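Local structure of type III effector NopAA (Sinorhizobium fredii USDA 257, 6SDU) at residues K82-S85 / S86-T89. The protein hydrolyses xyloglucan as a type III effector of glycoside hydrolase family 12, and binds cellobiose in its xyloglucanase domain. Numbering follows the deposited sequence.
Sequences KPLS and SINT
Lys82, the last residue but one of strand 72-83, folds its side chain over Ser86 and Ile87 as the backbone turns toward strand 90-97. Lys82 CB lies 3.7 Å from Ser86 OG. Farther out, Lys82 CE presses on Ile87 CG1 at 3.5 Å, tighter than usual for two carbons, and the two side chains cross obliquely. The chain is extended as far as CD, then bends at chi3 (32°) and chi4, which brings Lys82 NZ back to donate to Ser86 O at 3.3 Å. That bond is long, and NZ stands above the carbonyl plane rather than on a lone pair.

Pro83 O receives a more regular bond: Ser86 OG donates to it at 2.9 Å, in the carbonyl plane and on a lone pair. With chi1 at 73°, Ser86 OG sits between its own backbone N and carbonyl carbon, directed back at this oxygen and at Pro83 CD, 3.2 Å away. Ser86 N adds a weak bond to the same acceptor. Ile87 N donates to Leu84 O at 3.1 Å (157° at the hydrogen), closing a type I beta-turn over residues 84-87, while Leu84 CD1 and Ile87 CD1 meet at 4.3 Å. Outside the turn, Asp206 accepts a hydrogen bond from Ser85 OG. The hydroxyl bond and the turn's own bond thus hold this link between the two sheets of the sandwich, whereas the long bond from partly exposed Lys82 probably contributes less.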
loop_
_atom_site.group_PDB
_atom_site.type_symbol
_atom_site.label_atom_id
_atom_site.label_comp_id
_atom_site.label_asym_id
_atom_site.label_seq_id
_atom_site.Cartn_x
_atom_site.Cartn_y
_atom_site.Cartn_z
ATOM N N LYS A 82 2.292 17.640 -7.136
ATOM C CA LYS A 82 2.858 18.080 -8.405
ATOM C C LYS A 82 2.188 17.327 -9.546
ATOM O O LYS A 82 1.878 16.141 -9.399
ATOM C CB LYS A 82 4.373 17.822 -8.473
ATOM C CG LYS A 82 5.198 18.647 -7.508
ATOM C CD LYS A 82 6.667 18.216 -7.466
ATOM C CE LYS A 82 7.145 17.691 -8.800
ATOM N NZ LYS A 82 7.958 18.696 -9.545
ATOM N N PRO A 83 1.973 17.986 -10.693
ATOM C CA PRO A 83 1.499 17.262 -11.879
ATOM C C PRO A 83 2.522 16.244 -12.348
ATOM O O PRO A 83 3.737 16.444 -12.241
ATOM C CB PRO A 83 1.329 18.367 -12.934
ATOM C CG PRO A 83 1.242 19.629 -12.165
ATOM C CD PRO A 83 2.144 19.418 -10.979
ATOM N N LEU A 84 2.010 15.135 -12.881
ATOM C CA LEU A 84 2.893 14.078 -13.361
ATOM C C LEU A 84 3.898 14.617 -14.377
ATOM O O LEU A 84 5.076 14.238 -14.363
ATOM C CB LEU A 84 2.061 12.964 -13.979
ATOM C CG LEU A 84 2.830 11.741 -14.433
ATOM C CD1 LEU A 84 3.694 11.190 -13.278
ATOM C CD2 LEU A 84 1.794 10.744 -14.871
ATOM N N SER A 85 3.453 15.532 -15.240
ATOM C CA SER A 85 4.315 16.066 -16.289
ATOM C C SER A 85 5.464 16.898 -15.725
ATOM O O SER A 85 6.549 16.936 -16.321
ATOM C CB SER A 85 3.476 16.902 -17.262
ATOM O OG SER A 85 2.827 17.973 -16.597
ATOM N N SER A 86 5.266 17.546 -14.577
ATOM C CA SER A 86 6.327 18.354 -13.982
ATOM C C SER A 86 7.339 17.521 -13.201
ATOM O O SER A 86 8.339 18.074 -12.724
ATOM C CB SER A 86 5.732 19.447 -13.089
ATOM O OG SER A 86 5.218 18.900 -11.886
ATOM N N ILE A 87 7.089 16.227 -13.022
ATOM C CA ILE A 87 7.941 15.382 -12.194
ATOM C C ILE A 87 9.090 14.832 -13.030
ATOM O O ILE A 87 8.877 14.231 -14.091
ATOM C CB ILE A 87 7.128 14.240 -11.557
ATOM C CG1 ILE A 87 6.173 14.791 -10.500
ATOM C CG2 ILE A 87 8.052 13.194 -10.928
ATOM C CD1 ILE A 87 4.960 13.911 -10.235
ATOM N N ASN A 88 10.308 14.992 -12.521
ATOM C CA ASN A 88 11.511 14.438 -13.130
ATOM C C ASN A 88 11.919 13.113 -12.502
ATOM O O ASN A 88 12.377 12.206 -13.211
ATOM C CB ASN A 88 12.678 15.430 -13.000
ATOM C CG ASN A 88 12.320 16.841 -13.481
ATOM O OD1 ASN A 88 12.043 17.060 -14.665
ATOM N ND2 ASN A 88 12.319 17.800 -12.553
ATOM N N THR A 89 11.762 12.982 -11.184
ATOM C CA THR A 89 12.073 11.747 -10.476
ATOM C C THR A 89 11.056 11.527 -9.366
ATOM O O THR A 89 10.849 12.412 -8.532
ATOM C CB THR A 89 13.484 11.811 -9.874
ATOM O OG1 THR A 89 14.463 11.761 -10.920
ATOM C CG2 THR A 89 13.710 10.671 -8.907
#